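Local coordinates for putative uncharacterized protein (Bacteroides thetaiotaomicron, PDB 2RBK) that is probably a magnesium-dependent phosphatase of the haloacid dehalogenase superfamily, with vanadate bound here in its active site, at residues 184-196 with 212-224. Residues are numbered along the deposited sequence; the frame is centred on the assembly and turned at random. Where two conformers were deposited one is given.
Sequences KGDTKQKGIDEII and GGNDISMLRHAAI. With VN4 (oxido(dioxo)vanadium), chain C.
Lys188 reaches from the first turn of helix 188-196 past Met218, its chain extended beyond CG, and its NZ forms a salt bridge 2.7 Å from Asp215 OD1. The same NZ also donates to vanadate O3 and to Ala42 O, and Asn214 ND2 meets O3 at 2.9 Å along a nearly straight bond (164°). Asp215 OD2 is held by the backbone N of Gly212 and of Asp211, a magnesium ligand, which fixes the carboxylate facing the lysine. This buried part is tight: Met218 SD lies against Lys188 CB, and Ile192 CD1 packs at 3.7 Å on Met218 CB, the two side chains crossing at about a right angle. The other side, with Thr187, Gln189, Ser217, Asp193 and His221, is partly open to solvent and more polar. Thr187, the N-cap, shares a 3.0 Å hydrogen bond between its OG1 and Ser217 OG, and a water links Gln189 OE1 to Ser217 O. With CG anti to the backbone N (chi1 155°), Gln189 lays CG over one face of the His221 ring, a CH-pi contact, its amide stacked 20° from the ring plane. At the ring edge, close to its plane, His221 NE2 donates to Asp193 OD1 (2.7 Å), meeting it on the syn side but tilted out of the carboxylate plane. A leucine replacing His221 would probably leave Asp193 without this donor and Gln189 without its flat platform. The lysine-aspartate pair beside the bound vanadate is characteristic of the HAD phosphatase active site.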
loop_
_atom_site.group_PDB
_atom_site.type_symbol
_atom_site.label_atom_id
_atom_site.label_comp_id
_atom_site.label_asym_id
_atom_site.label_seq_id
_atom_site.Cartn_x
_atom_site.Cartn_y
_atom_site.Cartn_z
ATOM N N LYS A 184 4.292 -7.074 -13.381
ATOM C CA LYS A 184 3.044 -7.602 -13.900
ATOM C C LYS A 184 2.284 -8.394 -12.869
ATOM O O LYS A 184 2.771 -9.351 -12.311
ATOM C CB LYS A 184 3.350 -8.516 -15.101
ATOM C CG LYS A 184 2.244 -9.288 -15.756
ATOM C CD LYS A 184 1.534 -8.295 -16.678
ATOM C CE LYS A 184 0.551 -9.027 -17.569
ATOM N NZ LYS A 184 -0.359 -7.959 -18.110
ATOM N N GLY A 185 1.007 -7.987 -12.656
ATOM C CA GLY A 185 0.134 -8.694 -11.768
ATOM C C GLY A 185 0.282 -8.351 -10.304
ATOM O O GLY A 185 -0.568 -8.770 -9.517
ATOM N N ASP A 186 1.294 -7.581 -9.902
ATOM C CA ASP A 186 1.528 -7.283 -8.499
ATOM C C ASP A 186 0.741 -6.085 -8.057
ATOM O O ASP A 186 1.145 -4.940 -8.214
ATOM C CB ASP A 186 3.022 -7.113 -8.260
ATOM C CG ASP A 186 3.723 -8.454 -8.525
ATOM O OD1 ASP A 186 3.120 -9.515 -8.268
ATOM O OD2 ASP A 186 4.836 -8.384 -9.069
ATOM N N THR A 187 -0.443 -6.361 -7.514
ATOM C CA THR A 187 -1.323 -5.423 -6.855
ATOM C C THR A 187 -1.724 -5.992 -5.505
ATOM O O THR A 187 -1.411 -7.162 -5.210
ATOM C CB THR A 187 -2.628 -5.082 -7.639
ATOM O OG1 THR A 187 -3.483 -6.171 -7.557
ATOM C CG2 THR A 187 -2.307 -4.792 -9.105
ATOM N N LYS A 188 -2.432 -5.229 -4.707
ATOM C CA LYS A 188 -2.820 -5.789 -3.404
ATOM C C LYS A 188 -3.664 -7.048 -3.521
ATOM O O LYS A 188 -3.678 -7.853 -2.579
ATOM C CB LYS A 188 -3.483 -4.713 -2.568
ATOM C CG LYS A 188 -2.572 -3.583 -2.152
ATOM C CD LYS A 188 -3.277 -2.507 -1.412
ATOM C CE LYS A 188 -2.367 -1.293 -1.180
ATOM N NZ LYS A 188 -2.958 -0.292 -0.245
ATOM N N GLN A 189 -4.397 -7.208 -4.606
ATOM C CA GLN A 189 -5.147 -8.459 -4.844
ATOM C C GLN A 189 -4.246 -9.669 -4.834
ATOM O O GLN A 189 -4.586 -10.735 -4.286
ATOM C CB GLN A 189 -5.920 -8.391 -6.176
ATOM C CG GLN A 189 -6.280 -9.618 -6.924
ATOM C CD GLN A 189 -7.172 -9.392 -8.105
ATOM O OE1 GLN A 189 -7.503 -8.241 -8.418
ATOM N NE2 GLN A 189 -7.647 -10.467 -8.759
ATOM N N LYS A 190 -3.074 -9.577 -5.512
ATOM C CA LYS A 190 -2.065 -10.650 -5.475
ATOM C C LYS A 190 -1.635 -10.907 -4.063
ATOM O O LYS A 190 -1.447 -12.054 -3.633
ATOM C CB LYS A 190 -0.853 -10.241 -6.340
ATOM C CG LYS A 190 0.383 -11.136 -6.241
ATOM C CD LYS A 190 0.157 -12.525 -6.670
ATOM C CE LYS A 190 1.505 -13.236 -6.948
ATOM N NZ LYS A 190 1.334 -14.682 -7.289
ATOM N N GLY A 191 -1.429 -9.828 -3.283
ATOM C CA GLY A 191 -1.046 -9.983 -1.899
ATOM C C GLY A 191 -2.081 -10.787 -1.101
ATOM O O GLY A 191 -1.704 -11.668 -0.333
ATOM N N ILE A 192 -3.365 -10.479 -1.301
ATOM C CA ILE A 192 -4.386 -11.255 -0.623
ATOM C C ILE A 192 -4.266 -12.712 -0.958
ATOM O O ILE A 192 -4.297 -13.585 -0.108
ATOM C CB ILE A 192 -5.816 -10.727 -0.955
ATOM C CG1 ILE A 192 -6.025 -9.386 -0.245
ATOM C CG2 ILE A 192 -6.854 -11.760 -0.580
ATOM C CD1 ILE A 192 -7.392 -8.746 -0.463
ATOM N N ASP A 193 -4.103 -13.011 -2.259
ATOM C CA ASP A 193 -4.020 -14.405 -2.690
ATOM C C ASP A 193 -2.859 -15.118 -2.015
ATOM O O ASP A 193 -2.984 -16.262 -1.608
ATOM C CB ASP A 193 -3.864 -14.469 -4.201
ATOM C CG ASP A 193 -5.107 -14.092 -4.966
ATOM O OD1 ASP A 193 -6.204 -14.083 -4.328
ATOM O OD2 ASP A 193 -4.945 -13.834 -6.182
ATOM N N GLU A 194 -1.716 -14.448 -1.907
ATOM C CA GLU A 194 -0.530 -15.073 -1.290
ATOM C C GLU A 194 -0.734 -15.300 0.191
ATOM O O GLU A 194 -0.414 -16.361 0.716
ATOM C CB GLU A 194 0.704 -14.226 -1.597
ATOM C CG GLU A 194 1.058 -14.217 -3.084
ATOM C CD GLU A 194 1.450 -15.572 -3.609
ATOM O OE1 GLU A 194 2.004 -16.378 -2.824
ATOM O OE2 GLU A 194 1.205 -15.842 -4.812
ATOM N N ILE A 195 -1.281 -14.310 0.890
ATOM C CA ILE A 195 -1.508 -14.470 2.316
ATOM C C ILE A 195 -2.503 -15.605 2.585
ATOM O O ILE A 195 -2.265 -16.446 3.442
ATOM C CB ILE A 195 -2.009 -13.169 2.935
ATOM C CG1 ILE A 195 -0.881 -12.088 2.982
ATOM C CG2 ILE A 195 -2.677 -13.359 4.294
ATOM C CD1 ILE A 195 0.172 -12.322 4.047
ATOM N N ILE A 196 -3.626 -15.622 1.864
ATOM C CA ILE A 196 -4.628 -16.625 2.204
ATOM C C ILE A 196 -4.114 -18.028 1.814
ATOM O O ILE A 196 -4.483 -18.979 2.512
ATOM C CB ILE A 196 -6.026 -16.311 1.626
ATOM C CG1 ILE A 196 -6.115 -16.437 0.129
ATOM C CG2 ILE A 196 -6.493 -14.980 2.179
ATOM C CD1 ILE A 196 -7.494 -16.077 -0.423
ATOM N N GLY A 212 -8.085 4.364 -1.338
ATOM C CA GLY A 212 -7.355 4.925 -2.492
ATOM C C GLY A 212 -7.469 4.084 -3.729
ATOM O O GLY A 212 -7.909 2.930 -3.698
ATOM N N GLY A 213 -7.034 4.680 -4.857
ATOM C CA GLY A 213 -7.091 3.966 -6.102
ATOM C C GLY A 213 -6.304 2.659 -6.095
ATOM O O GLY A 213 -6.770 1.716 -6.763
ATOM N N ASN A 214 -5.214 2.572 -5.369
ATOM C CA ASN A 214 -4.441 1.346 -5.325
ATOM C C ASN A 214 -5.072 0.258 -4.437
ATOM O O ASN A 214 -4.506 -0.813 -4.314
ATOM C CB ASN A 214 -2.989 1.576 -4.901
ATOM C CG ASN A 214 -2.786 1.966 -3.437
ATOM O OD1 ASN A 214 -3.706 2.596 -2.889
ATOM N ND2 ASN A 214 -1.625 1.701 -2.839
ATOM N N ASP A 215 -6.263 0.567 -3.857
ATOM C CA ASP A 215 -7.030 -0.386 -3.126
ATOM C C ASP A 215 -8.157 -0.985 -3.953
ATOM O O ASP A 215 -8.801 -1.930 -3.491
ATOM C CB ASP A 215 -7.648 0.270 -1.876
ATOM C CG ASP A 215 -6.598 0.827 -0.949
ATOM O OD1 ASP A 215 -5.597 0.056 -0.731
ATOM O OD2 ASP A 215 -6.776 1.938 -0.427
ATOM N N ILE A 216 -8.451 -0.424 -5.115
ATOM C CA ILE A 216 -9.629 -0.871 -5.859
ATOM C C ILE A 216 -9.568 -2.358 -6.163
ATOM O O ILE A 216 -10.575 -3.052 -6.014
ATOM C CB ILE A 216 -9.805 0.017 -7.123
ATOM C CG1 ILE A 216 -10.339 1.375 -6.700
ATOM C CG2 ILE A 216 -10.672 -0.648 -8.170
ATOM C CD1 ILE A 216 -10.366 2.430 -7.827
ATOM N N SER A 217 -8.399 -2.866 -6.597
ATOM C CA SER A 217 -8.383 -4.294 -6.947
ATOM C C SER A 217 -8.657 -5.137 -5.713
ATOM O O SER A 217 -9.376 -6.158 -5.832
ATOM C CB SER A 217 -7.139 -4.709 -7.663
ATOM O OG SER A 217 -5.991 -4.582 -6.870
ATOM N N MET A 218 -8.145 -4.800 -4.543
ATOM C CA MET A 218 -8.455 -5.617 -3.356
ATOM C C MET A 218 -9.861 -5.392 -2.819
ATOM O O MET A 218 -10.395 -6.322 -2.185
ATOM C CB MET A 218 -7.413 -5.485 -2.237
ATOM C CG MET A 218 -7.396 -4.206 -1.444
ATOM S SD MET A 218 -6.406 -4.445 0.041
ATOM C CE MET A 218 -6.629 -2.851 0.839
ATOM N N LEU A 219 -10.454 -4.228 -3.023
ATOM C CA LEU A 219 -11.849 -3.970 -2.645
ATOM C C LEU A 219 -12.780 -4.868 -3.484
ATOM O O LEU A 219 -13.770 -5.366 -2.967
ATOM C CB LEU A 219 -12.196 -2.510 -2.801
ATOM C CG LEU A 219 -11.543 -1.598 -1.765
ATOM C CD1 LEU A 219 -11.675 -0.119 -2.100
ATOM C CD2 LEU A 219 -12.092 -1.826 -0.381
ATOM N N ARG A 220 -12.465 -5.019 -4.769
ATOM C CA ARG A 220 -13.258 -5.862 -5.649
ATOM C C ARG A 220 -12.996 -7.335 -5.373
ATOM O O ARG A 220 -13.895 -8.165 -5.482
ATOM C CB ARG A 220 -12.994 -5.477 -7.109
ATOM C CG ARG A 220 -13.569 -4.133 -7.497
ATOM C CD ARG A 220 -13.620 -3.889 -9.001
ATOM N NE ARG A 220 -14.146 -2.561 -9.308
ATOM C CZ ARG A 220 -15.385 -2.110 -9.289
ATOM N NH1 ARG A 220 -16.351 -2.981 -8.949
ATOM N NH2 ARG A 220 -15.690 -0.852 -9.596
ATOM N N HIS A 221 -11.745 -7.712 -5.062
ATOM C CA HIS A 221 -11.343 -9.102 -4.972
ATOM C C HIS A 221 -11.722 -9.760 -3.682
ATOM O O HIS A 221 -12.119 -10.958 -3.666
ATOM C CB HIS A 221 -9.839 -9.185 -5.196
ATOM C CG HIS A 221 -9.280 -10.586 -5.297
ATOM N ND1 HIS A 221 -9.699 -11.453 -6.282
ATOM C CD2 HIS A 221 -8.284 -11.178 -4.556
ATOM C CE1 HIS A 221 -8.971 -12.568 -6.105
ATOM N NE2 HIS A 221 -8.132 -12.420 -5.116
ATOM N N ALA A 222 -11.578 -9.073 -2.559
ATOM C CA ALA A 222 -12.000 -9.621 -1.284
ATOM C C ALA A 222 -13.494 -9.921 -1.308
ATOM O O ALA A 222 -14.259 -9.332 -2.072
ATOM C CB ALA A 222 -11.675 -8.659 -0.156
ATOM N N ALA A 223 -13.945 -10.860 -0.454
ATOM C CA ALA A 223 -15.361 -11.155 -0.407
ATOM C C ALA A 223 -16.181 -9.916 -0.077
ATOM O O ALA A 223 -17.281 -9.698 -0.641
ATOM C CB ALA A 223 -15.660 -12.321 0.529
ATOM N N ILE A 224 -15.697 -9.126 0.860
ATOM C CA ILE A 224 -16.332 -7.889 1.302
ATOM C C ILE A 224 -15.275 -6.808 1.236
ATOM O O ILE A 224 -14.242 -6.944 1.924
ATOM C CB ILE A 224 -16.949 -8.002 2.676
ATOM C CG1 ILE A 224 -18.025 -9.103 2.736
ATOM C CG2 ILE A 224 -17.500 -6.635 3.111
ATOM C CD1 ILE A 224 -18.462 -9.474 4.130
HETATM V V VN4 C . -1.640 2.662 1.582
HETATM O O1 VN4 C . -0.982 2.224 3.046
HETATM O O2 VN4 C . -2.583 4.140 1.428
HETATM O O3 VN4 C . -0.996 2.122 -0.051
HETATM O O HOH W 1 -2.200 -2.185 -5.287
HETATM O O HOH W 2 -9.933 -7.221 -8.410
HETATM O O HOH W 3 0.223 3.677 1.483
#